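Local coordinates for protein metallo-beta-lactamase (Pseudomonas stutzeri, PDB 4ZEJ) that probably hydrolyses the amide bond of beta-lactam antibiotics with the help of two zinc ions, as a class B metallo-beta-lactamase, at residues Glu9-Lys12 and Glu13-Leu17; Ser74-Trp77 and His78-Thr82; Thr95-Thr99 and Ser100-Leu104; Val195-His199 and Gly200-Asp204. All coordinates share one frame; numbering follows the deposited sequence.

Contact 1: residues Glu9-Lys12 and Glu13-Leu17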
loop_
_atom_site.group_PDB
_atom_site.type_symbol
_atom_site.label_atom_id
_atom_site.label_comp_id
_atom_site.label_asym_id
_atom_site.label_seq_id
_atom_site.Cartn_x
_atom_site.Cartn_y
_atom_site.Cartn_z
ATOM N N GLU A 9 -3.095 0.413 14.807
ATOM C CA GLU A 9 -4.471 0.465 15.295
ATOM C C GLU A 9 -5.314 -0.595 14.586
ATOM O O GLU A 9 -5.121 -0.855 13.398
ATOM C CB GLU A 9 -5.004 1.910 15.118
ATOM C CG GLU A 9 -4.371 2.882 16.135
ATOM C CD GLU A 9 -4.491 4.358 15.794
ATOM O OE1 GLU A 9 -4.018 4.755 14.728
ATOM O OE2 GLU A 9 -5.012 5.144 16.631
ATOM N N LYS A 10 -6.232 -1.232 15.310
ATOM C CA LYS A 10 -7.062 -2.289 14.723
ATOM C C LYS A 10 -8.130 -1.696 13.801
ATOM O O LYS A 10 -8.796 -0.741 14.178
ATOM C CB LYS A 10 -7.739 -3.108 15.825
ATOM C CG LYS A 10 -8.444 -4.368 15.338
ATOM C CD LYS A 10 -8.944 -5.171 16.526
ATOM C CE LYS A 10 -9.826 -6.333 16.120
ATOM N NZ LYS A 10 -10.383 -7.013 17.328
ATOM N N VAL A 11 -8.299 -2.275 12.613
ATOM C CA VAL A 11 -9.394 -1.921 11.690
ATOM C C VAL A 11 -10.589 -2.843 11.946
ATOM O O VAL A 11 -11.721 -2.395 12.139
ATOM C CB VAL A 11 -8.951 -2.047 10.212
ATOM C CG1 VAL A 11 -10.098 -1.715 9.264
ATOM C CG2 VAL A 11 -7.749 -1.150 9.946
ATOM N N LYS A 12 -10.318 -4.139 11.915
ATOM C CA LYS A 12 -11.290 -5.166 12.269
ATOM C C LYS A 12 -10.517 -6.418 12.665
ATOM O O LYS A 12 -9.276 -6.394 12.672
ATOM C CB LYS A 12 -12.259 -5.433 11.107
ATOM C CG LYS A 12 -11.631 -6.013 9.837
ATOM C CD LYS A 12 -12.642 -6.114 8.689
ATOM C CE LYS A 12 -13.743 -7.121 8.938
ATOM N NZ LYS A 12 -14.635 -7.298 7.751
ATOM N N GLU A 13 -11.231 -7.499 12.990
ATOM C CA GLU A 13 -10.584 -8.764 13.350
ATOM C C GLU A 13 -9.475 -9.089 12.343
ATOM O O GLU A 13 -9.703 -9.081 11.128
ATOM C CB GLU A 13 -11.590 -9.920 13.398
ATOM C CG GLU A 13 -10.986 -11.260 13.853
ATOM C CD GLU A 13 -11.957 -12.422 13.779
ATOM O OE1 GLU A 13 -13.051 -12.260 13.201
ATOM O OE2 GLU A 13 -11.633 -13.516 14.302
ATOM N N ASN A 14 -8.279 -9.336 12.866
ATOM C CA ASN A 14 -7.126 -9.774 12.078
ATOM C C ASN A 14 -6.487 -8.718 11.168
ATOM O O ASN A 14 -5.554 -9.042 10.442
ATOM C CB ASN A 14 -7.451 -11.060 11.279
ATOM C CG ASN A 14 -7.624 -12.273 12.170
ATOM O OD1 ASN A 14 -6.913 -12.426 13.154
ATOM N ND2 ASN A 14 -8.555 -13.155 11.817
ATOM N N ILE A 15 -6.945 -7.468 11.226
ATOM C CA ILE A 15 -6.451 -6.422 10.317
ATOM C C ILE A 15 -6.058 -5.183 11.103
ATOM O O ILE A 15 -6.882 -4.596 11.817
ATOM C CB ILE A 15 -7.499 -6.039 9.240
ATOM C CG1 ILE A 15 -7.956 -7.278 8.447
ATOM C CG2 ILE A 15 -6.947 -4.946 8.313
ATOM C CD1 ILE A 15 -6.909 -7.946 7.578
ATOM N N PHE A 16 -4.798 -4.776 10.952
ATOM C CA PHE A 16 -4.265 -3.625 11.657
ATOM C C PHE A 16 -3.718 -2.607 10.672
ATOM O O PHE A 16 -3.061 -2.974 9.696
ATOM C CB PHE A 16 -3.169 -4.066 12.621
ATOM C CG PHE A 16 -3.676 -4.965 13.717
ATOM C CD1 PHE A 16 -4.038 -4.438 14.949
ATOM C CD2 PHE A 16 -3.847 -6.331 13.491
ATOM C CE1 PHE A 16 -4.530 -5.258 15.956
ATOM C CE2 PHE A 16 -4.353 -7.163 14.488
ATOM C CZ PHE A 16 -4.691 -6.626 15.723
ATOM N N LEU A 17 -4.004 -1.340 10.947
ATOM C CA LEU A 17 -3.512 -0.216 10.156
ATOM C C LEU A 17 -2.283 0.338 10.832
ATOM O O LEU A 17 -2.315 0.616 12.036
ATOM C CB LEU A 17 -4.587 0.870 10.108
ATOM C CG LEU A 17 -4.242 2.131 9.323
ATOM C CD1 LEU A 17 -4.337 1.843 7.845
ATOM C CD2 LEU A 17 -5.211 3.249 9.728
HETATM O O HOH W 1 -2.731 3.560 12.627
#

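Contact 2: residues Ser74-Trp77 and His78-Thr82. With ZN (zinc ion), chain D; ZN (zinc ion), chain C.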
loop_
_atom_site.group_PDB
_atom_site.type_symbol
_atom_site.label_atom_id
_atom_site.label_comp_id
_atom_site.label_asym_id
_atom_site.label_seq_id
_atom_site.Cartn_x
_atom_site.Cartn_y
_atom_site.Cartn_z
ATOM N N SER A 74 4.951 -4.407 -1.377
ATOM C CA SER A 74 4.844 -2.967 -1.626
ATOM C C SER A 74 3.971 -2.724 -2.861
ATOM O O SER A 74 4.057 -3.468 -3.845
ATOM C CB SER A 74 6.214 -2.319 -1.793
ATOM O OG SER A 74 6.964 -2.409 -0.592
ATOM N N THR A 75 3.126 -1.698 -2.796
ATOM C CA THR A 75 2.064 -1.474 -3.796
ATOM C C THR A 75 2.418 -0.461 -4.891
ATOM O O THR A 75 1.704 -0.361 -5.877
ATOM C CB THR A 75 0.733 -1.099 -3.129
ATOM O OG1 THR A 75 0.895 0.091 -2.351
ATOM C CG2 THR A 75 0.244 -2.245 -2.223
ATOM N N HIS A 76 3.504 0.289 -4.712
ATOM C CA HIS A 76 4.214 0.931 -5.842
ATOM C C HIS A 76 5.615 1.306 -5.360
ATOM O O HIS A 76 5.942 1.048 -4.212
ATOM C CB HIS A 76 3.451 2.106 -6.500
ATOM C CG HIS A 76 3.384 3.353 -5.684
ATOM N ND1 HIS A 76 2.496 3.509 -4.645
ATOM C CD2 HIS A 76 4.052 4.522 -5.784
ATOM C CE1 HIS A 76 2.640 4.708 -4.123
ATOM N NE2 HIS A 76 3.575 5.342 -4.795
ATOM N N TRP A 77 6.442 1.882 -6.218
ATOM C CA TRP A 77 7.882 1.993 -5.913
ATOM C C TRP A 77 8.298 3.125 -4.974
ATOM O O TRP A 77 9.403 3.089 -4.430
ATOM C CB TRP A 77 8.702 2.040 -7.195
ATOM C CG TRP A 77 8.670 3.338 -7.953
ATOM C CD1 TRP A 77 7.741 3.735 -8.864
ATOM C CD2 TRP A 77 9.641 4.393 -7.884
ATOM N NE1 TRP A 77 8.070 4.972 -9.372
ATOM C CE2 TRP A 77 9.233 5.396 -8.787
ATOM C CE3 TRP A 77 10.814 4.586 -7.142
ATOM C CZ2 TRP A 77 9.953 6.591 -8.961
ATOM C CZ3 TRP A 77 11.540 5.769 -7.325
ATOM C CH2 TRP A 77 11.104 6.752 -8.225
ATOM N N HIS A 78 7.443 4.122 -4.767
ATOM C CA HIS A 78 7.861 5.304 -4.003
ATOM C C HIS A 78 8.189 4.971 -2.556
ATOM O O HIS A 78 7.730 3.957 -2.017
ATOM C CB HIS A 78 6.818 6.422 -4.068
ATOM C CG HIS A 78 6.687 7.037 -5.427
ATOM N ND1 HIS A 78 5.534 7.647 -5.869
ATOM C CD2 HIS A 78 7.567 7.122 -6.450
ATOM C CE1 HIS A 78 5.723 8.112 -7.092
ATOM N NE2 HIS A 78 6.945 7.794 -7.470
ATOM N N GLU A 79 8.963 5.853 -1.932
ATOM C CA GLU A 79 9.529 5.608 -0.599
ATOM C C GLU A 79 8.513 5.391 0.520
ATOM O O GLU A 79 8.792 4.635 1.467
ATOM C CB GLU A 79 10.481 6.743 -0.202
ATOM C CG GLU A 79 11.775 6.738 -1.000
ATOM C CD GLU A 79 12.733 7.859 -0.621
ATOM O OE1 GLU A 79 12.680 8.359 0.534
ATOM O OE2 GLU A 79 13.565 8.233 -1.478
ATOM N N ASP A 80 7.339 6.017 0.419
ATOM C CA ASP A 80 6.291 5.781 1.423
ATOM C C ASP A 80 5.749 4.340 1.408
ATOM O O ASP A 80 5.104 3.935 2.360
ATOM C CB ASP A 80 5.144 6.808 1.348
ATOM C CG ASP A 80 4.374 6.764 0.049
ATOM O OD1 ASP A 80 4.997 6.684 -1.010
ATOM O OD2 ASP A 80 3.140 6.848 0.071
ATOM N N ARG A 81 6.020 3.575 0.346
ATOM C CA ARG A 81 5.643 2.155 0.258
ATOM C C ARG A 81 6.797 1.157 0.481
ATOM O O ARG A 81 6.555 -0.011 0.801
ATOM C CB ARG A 81 5.096 1.864 -1.143
ATOM C CG ARG A 81 4.042 2.792 -1.714
ATOM C CD ARG A 81 2.715 2.678 -0.990
ATOM N NE ARG A 81 2.512 3.770 -0.065
ATOM C CZ ARG A 81 1.632 3.795 0.934
ATOM N NH1 ARG A 81 0.834 2.757 1.222
ATOM N NH2 ARG A 81 1.561 4.890 1.669
ATOM N N THR A 82 8.022 1.599 0.215
ATOM C CA THR A 82 9.198 0.744 0.068
ATOM C C THR A 82 10.387 1.113 0.967
ATOM O O THR A 82 11.383 0.400 0.949
ATOM C CB THR A 82 9.718 0.791 -1.387
ATOM O OG1 THR A 82 10.058 2.143 -1.726
ATOM C CG2 THR A 82 8.700 0.228 -2.350
HETATM ZN ZN ZN D . 3.723 7.492 -4.926
HETATM ZN ZN ZN C . 1.712 7.508 -1.216
HETATM O O HOH W 2 4.139 9.958 -4.610
#

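Contact 3: residues Thr95-Thr99 and Ser100-Leu104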
loop_
_atom_site.group_PDB
_atom_site.type_symbol
_atom_site.label_atom_id
_atom_site.label_comp_id
_atom_site.label_asym_id
_atom_site.label_seq_id
_atom_site.Cartn_x
_atom_site.Cartn_y
_atom_site.Cartn_z
ATOM N N THR A 95 10.673 -9.951 1.132
ATOM C CA THR A 95 10.025 -8.781 0.570
ATOM C C THR A 95 9.567 -9.105 -0.843
ATOM O O THR A 95 10.245 -9.855 -1.570
ATOM C CB THR A 95 10.979 -7.584 0.532
ATOM O OG1 THR A 95 12.171 -7.964 -0.155
ATOM C CG2 THR A 95 11.331 -7.104 1.952
ATOM N N TYR A 96 8.412 -8.551 -1.213
ATOM C CA TYR A 96 7.757 -8.799 -2.498
ATOM C C TYR A 96 7.375 -7.480 -3.146
ATOM O O TYR A 96 6.965 -6.529 -2.470
ATOM C CB TYR A 96 6.472 -9.616 -2.328
ATOM C CG TYR A 96 6.678 -11.013 -1.828
ATOM C CD1 TYR A 96 6.760 -11.284 -0.464
ATOM C CD2 TYR A 96 6.796 -12.079 -2.718
ATOM C CE1 TYR A 96 6.969 -12.574 0.000
ATOM C CE2 TYR A 96 7.006 -13.368 -2.265
ATOM C CZ TYR A 96 7.088 -13.609 -0.906
ATOM O OH TYR A 96 7.289 -14.891 -0.461
ATOM N N ALA A 97 7.482 -7.451 -4.464
ATOM C CA ALA A 97 6.971 -6.367 -5.276
ATOM C C ALA A 97 6.765 -6.895 -6.686
ATOM O O ALA A 97 7.320 -7.946 -7.049
ATOM C CB ALA A 97 7.941 -5.200 -5.286
ATOM N N THR A 98 5.995 -6.169 -7.495
ATOM C CA THR A 98 5.775 -6.585 -8.886
ATOM C C THR A 98 7.026 -6.355 -9.735
ATOM O O THR A 98 7.934 -5.614 -9.340
ATOM C CB THR A 98 4.637 -5.817 -9.569
ATOM O OG1 THR A 98 4.973 -4.421 -9.623
ATOM C CG2 THR A 98 3.315 -6.022 -8.835
ATOM N N THR A 99 7.038 -6.996 -10.905
ATOM C CA THR A 99 8.057 -6.784 -11.937
ATOM C C THR A 99 8.273 -5.297 -12.220
ATOM O O THR A 99 9.414 -4.818 -12.214
ATOM C CB THR A 99 7.648 -7.498 -13.253
ATOM O OG1 THR A 99 7.436 -8.888 -12.984
ATOM C CG2 THR A 99 8.719 -7.368 -14.329
ATOM N N SER A 100 7.176 -4.579 -12.451
ATOM C CA SER A 100 7.248 -3.156 -12.794
ATOM C C SER A 100 7.807 -2.331 -11.632
ATOM O O SER A 100 8.675 -1.496 -11.834
ATOM C CB SER A 100 5.878 -2.620 -13.211
ATOM O OG SER A 100 5.969 -1.261 -13.616
ATOM N N THR A 101 7.313 -2.584 -10.420
ATOM C CA THR A 101 7.821 -1.912 -9.230
ATOM C C THR A 101 9.313 -2.163 -8.980
ATOM O O THR A 101 10.056 -1.216 -8.735
ATOM C CB THR A 101 7.001 -2.302 -7.992
ATOM O OG1 THR A 101 5.658 -1.849 -8.186
ATOM C CG2 THR A 101 7.578 -1.697 -6.719
ATOM N N ASN A 102 9.735 -3.424 -9.045
ATOM C CA ASN A 102 11.163 -3.762 -8.895
ATOM C C ASN A 102 12.052 -3.124 -9.974
ATOM O O ASN A 102 13.162 -2.679 -9.663
ATOM C CB ASN A 102 11.392 -5.286 -8.836
ATOM C CG ASN A 102 11.685 -5.796 -7.429
ATOM O OD1 ASN A 102 11.566 -5.079 -6.430
ATOM N ND2 ASN A 102 12.088 -7.058 -7.347
ATOM N N HIS A 103 11.564 -3.069 -11.217
ATOM C CA HIS A 103 12.276 -2.365 -12.302
ATOM C C HIS A 103 12.470 -0.886 -11.983
ATOM O O HIS A 103 13.561 -0.336 -12.155
ATOM C CB HIS A 103 11.527 -2.507 -13.637
ATOM C CG HIS A 103 12.181 -1.791 -14.777
ATOM N ND1 HIS A 103 13.327 -2.254 -15.386
ATOM C CD2 HIS A 103 11.848 -0.647 -15.425
ATOM C CE1 HIS A 103 13.677 -1.427 -16.356
ATOM N NE2 HIS A 103 12.797 -0.442 -16.400
ATOM N N LEU A 104 11.407 -0.248 -11.503
ATOM C CA LEU A 104 11.467 1.165 -11.131
ATOM C C LEU A 104 12.362 1.425 -9.922
ATOM O O LEU A 104 13.044 2.447 -9.888
ATOM C CB LEU A 104 10.057 1.735 -10.906
ATOM C CG LEU A 104 9.270 1.943 -12.206
ATOM C CD1 LEU A 104 7.774 2.064 -11.936
ATOM C CD2 LEU A 104 9.772 3.157 -12.974
HETATM O O HOH W 3 4.645 -3.832 -6.469
#

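Contact 4: residues Val195-His199 and Gly200-Asp204. With ZN (zinc ion), chain C.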
loop_
_atom_site.group_PDB
_atom_site.type_symbol
_atom_site.label_atom_id
_atom_site.label_comp_id
_atom_site.label_asym_id
_atom_site.label_seq_id
_atom_site.Cartn_x
_atom_site.Cartn_y
_atom_site.Cartn_z
ATOM N N VAL A 195 -12.418 0.269 2.150
ATOM C CA VAL A 195 -11.336 0.648 1.278
ATOM C C VAL A 195 -10.360 1.521 2.050
ATOM O O VAL A 195 -10.759 2.483 2.725
ATOM C CB VAL A 195 -11.841 1.402 0.030
ATOM C CG1 VAL A 195 -10.665 1.866 -0.816
ATOM C CG2 VAL A 195 -12.787 0.508 -0.773
ATOM N N ILE A 196 -9.083 1.175 1.940
ATOM C CA ILE A 196 -8.014 1.862 2.651
ATOM C C ILE A 196 -7.126 2.626 1.646
ATOM O O ILE A 196 -6.515 2.019 0.757
ATOM C CB ILE A 196 -7.224 0.857 3.531
ATOM C CG1 ILE A 196 -8.239 0.194 4.499
ATOM C CG2 ILE A 196 -6.065 1.557 4.262
ATOM C CD1 ILE A 196 -7.711 -0.744 5.524
ATOM N N PRO A 197 -7.061 3.970 1.779
ATOM C CA PRO A 197 -6.164 4.760 0.926
ATOM C C PRO A 197 -4.728 4.733 1.458
ATOM O O PRO A 197 -4.498 4.424 2.623
ATOM C CB PRO A 197 -6.748 6.175 1.041
ATOM C CG PRO A 197 -7.260 6.230 2.436
ATOM C CD PRO A 197 -7.771 4.836 2.742
ATOM N N GLY A 198 -3.773 5.079 0.594
ATOM C CA GLY A 198 -2.381 5.212 0.979
ATOM C C GLY A 198 -2.167 6.325 1.995
ATOM O O GLY A 198 -1.261 6.252 2.804
ATOM N N HIS A 199 -3.005 7.357 1.937
ATOM C CA HIS A 199 -2.910 8.511 2.828
ATOM C C HIS A 199 -4.295 8.949 3.250
ATOM O O HIS A 199 -5.183 9.048 2.419
ATOM C CB HIS A 199 -2.235 9.671 2.101
ATOM C CG HIS A 199 -0.902 9.325 1.533
ATOM N ND1 HIS A 199 0.246 9.313 2.292
ATOM C CD2 HIS A 199 -0.537 8.938 0.289
ATOM C CE1 HIS A 199 1.267 8.953 1.540
ATOM N NE2 HIS A 199 0.818 8.731 0.315
ATOM N N GLY A 200 -4.490 9.189 4.545
ATOM C CA GLY A 200 -5.762 9.677 5.047
ATOM C C GLY A 200 -6.716 8.627 5.597
ATOM O O GLY A 200 -6.350 7.483 5.866
ATOM N N LYS A 201 -7.962 9.048 5.763
ATOM C CA LYS A 201 -8.957 8.307 6.512
ATOM C C LYS A 201 -9.527 7.117 5.720
ATOM O O LYS A 201 -9.796 7.237 4.520
ATOM C CB LYS A 201 -10.093 9.264 6.881
ATOM C CG LYS A 201 -11.075 8.705 7.879
ATOM C CD LYS A 201 -12.094 9.759 8.267
ATOM C CE LYS A 201 -13.225 9.150 9.060
ATOM N NZ LYS A 201 -13.932 10.170 9.891
ATOM N N ILE A 202 -9.732 5.985 6.384
ATOM C CA ILE A 202 -10.345 4.830 5.696
ATOM C C ILE A 202 -11.842 5.068 5.485
ATOM O O ILE A 202 -12.453 5.911 6.144
ATOM C CB ILE A 202 -10.097 3.481 6.418
ATOM C CG1 ILE A 202 -10.928 3.330 7.684
ATOM C CG2 ILE A 202 -8.606 3.299 6.676
ATOM C CD1 ILE A 202 -10.785 1.958 8.327
ATOM N N GLY A 203 -12.427 4.325 4.561
ATOM C CA GLY A 203 -13.859 4.421 4.314
ATOM C C GLY A 203 -14.356 3.203 3.572
ATOM O O GLY A 203 -13.783 2.122 3.690
ATOM N N ASP A 204 -15.384 3.403 2.761
ATOM C CA ASP A 204 -15.976 2.314 1.982
ATOM C C ASP A 204 -15.657 2.519 0.499
ATOM O O ASP A 204 -14.729 3.288 0.156
ATOM C CB ASP A 204 -17.481 2.161 2.320
ATOM C CG ASP A 204 -18.343 3.300 1.815
ATOM O OD1 ASP A 204 -17.823 4.286 1.259
ATOM O OD2 ASP A 204 -19.578 3.213 1.986
HETATM ZN ZN ZN C . 1.712 7.508 -1.216
#

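Contact 1: residues Glu9-Lys12 and Glu13-Leu17
The extended side chain of Lys10 and the ring of Phe16 lie on the same face of a tight antiparallel hairpin and cross at a slant. CB of Lys10 sits 3.9 Å from CE1 of Phe16, and CD1 of Phe16 reaches back to within 3.7 Å of CA of Lys10. The ring stands there because its CG is turned beside its own backbone N, chi1 -64°. Trp61 meets the same ring edge-to-face. At the bulge, the CG2 branch of Val11 slants across Leu17, which lies on the other face with Ile15, and touches its CB at 3.8 Å, while CB of Val11 packs on CG2 of Ile15. Strand 7-12 turns into strand 15-24 through a type II beta turn from Lys12 to Ile15. A classic beta bulge precedes it: Val11 and Lys12 both face Ile15. The carbonyl O of Ile15 therefore takes a 2.8 Å bond from N of Val11 and a weak one from N of Lys12. The turn is closed by N of Ile15, which bonds to O of Lys12 from above its carbonyl plane. Farther out, Glu9 and Leu17 pair through two backbone bonds, and water 1 joins OE1 of Glu9 to O of Leu17. Arg7 forms a salt bridge with Glu9. Lys12 bends at chi3, -67°, and its NZ bonds to the backbone O of Ser150.

Contact 2: residues Ser74-Trp77 and His78-Thr82
Ser74-Trp77 runs as a loop off the end of strand 68-73, and the chain doubles back as the short helix 79-82, bringing CA of Ser74 within 5.5 Å of CA of Arg81. His78 holds the N-cap position. This is the HxHxD zinc motif of the metallo-beta-lactamase fold: His76 and His78 bind one zinc, Asp80 the other. NE2 of His76 and ND1 of His78 meet the first zinc at 2.2 and 2.0 Å, with the His76 and His78 ring planes 81° apart. His138 and water 2 also bind this ion. CD2 of His78 comes over the face of the Trp77 indole, 3.3 Å from CE2, with the His78 edge toward the five-membered ring. Glu172 accepts a bond from NE2 of His78, so the ring is gripped on both its nitrogens. On His76, CG of Arg81 lies over one face, and the bent Arg81 chain then carries its guanidinium nearly parallel to that imidazole. NH2 of Arg81 makes a salt bridge with OD2 of Asp80, met from above the carboxylate plane. Asp47 takes NH1 of the same arginine, a second anchor that probably helps position Asp80. The fold-back is tied by OG of Ser74, which donates to O of Arg81 at 2.8 Å. OD2 of Asp80 reaches the second zinc at 2.0 Å.

Contact 3: residues Thr95-Thr99 and Ser100-Leu104
Thr101 packs back against the end of strand 95-98, and its side chain can be followed outward from the helix. Its CB lies 3.4 Å from OG1 of Thr98, the residue at the N-cap position. From CB the two branches part. The methyl CG2, turned opposite the backbone N, rests on CB of Ala97 at 3.8 Å. The hydroxyl OG1, beside the backbone N (chi1 -63°), comes within 3.0 Å of OG1 of Thr98, where the two side chains cross at about a right angle. Water 3 donates to OG1 of Thr101 and accepts from N of Thr98, bridging helix and strand. Asp141 also bonds to this hydroxyl, so OG1 is held by protein and water together. N of Asn102 bonds to O of Thr98 at 2.9 Å, nearly straight with an angle of 174° at the hydrogen, and N of His103 bonds to O of Thr99. Asn102 brings OD1 beside CB of Ala97, 3.8 Å away. That oxygen accepts a bond from N of Ala113, which helps hold the amide between the helix and the loop before the next strand. The strand and helix axes stand 100° apart. Strand 95-98, helix 99-107 and strand 115-117 make a beta-alpha-beta unit, and this is its first corner, where the chain leaves the strand for the helix.

Contact 4: residues Val195-His199 and Gly200-Asp204
The two segments run nearly antiparallel, 171° apart end to end, and are pinned by one bridge in which N of Val195 bonds to O of Gly203 at 2.8 Å and N of Gly203 to O of Val195 at 3.1 Å. The second of these is almost straight, 174° at the hydrogen. Beside the bridge, CB and CG2 of Val195 both lie 3.5 Å from the carbonyl O of Asp204. Ile196 and Ile202 lie side by side and point the same way. CG2 of Ile202 fits against both branches of Ile196, 3.8 Å from CG1 and 3.9 Å from CG2. With CG1 of Ile202 held between its backbone N and carbonyl carbon, chi1 74°, CG2 falls beside the backbone N and faces Ile196. The Pro197 ring fills the inside of the bend: CG touches O of Lys201 at 3.4 Å, and CD reaches CA of Ile202. At the turn, Gly200 has backbone angles that would jam a CB against O of His199. CB of His199 points away from the returning chain, and NE2 binds zinc at 2.2 Å. Asp80 and Cys157 complete the protein ligands of that ion. ND1 of His199 bonds to O of Ser31, which fixes the rotation of the imidazole. Strand 194-197 is an outermost strand of its sheet, bonded through Ile196 to strand 152-156. Asn33, in strand 30-39, holds the bend from the other sheet, and OD1 of Asp204 caps N of Ala206 at the start of helix 206-218.

Overall arrangement
Contacts 2 and 4 share the second zinc ion, where OD2 of Asp80 and NE2 of His199 lie 3.0 Å apart. The first zinc belongs to contact 2 alone among the four. Contact 3 backs contact 2, their centres about 9 Å apart: CD1 of Leu104 packs on CD1 of Trp77 at 3.5 Å, and CG2 of Thr101 lies against the backbone of His76 and Trp77. Across the chain's centre from contact 3, contact 1 leans on contact 4 through Val11 with Ile202 and Leu17 with Ile196. Its Leu17 side chain is still about 12 Å from a zinc. Contacts 1 and 3 both reach the seven-stranded sheet, with centres about 26 Å apart.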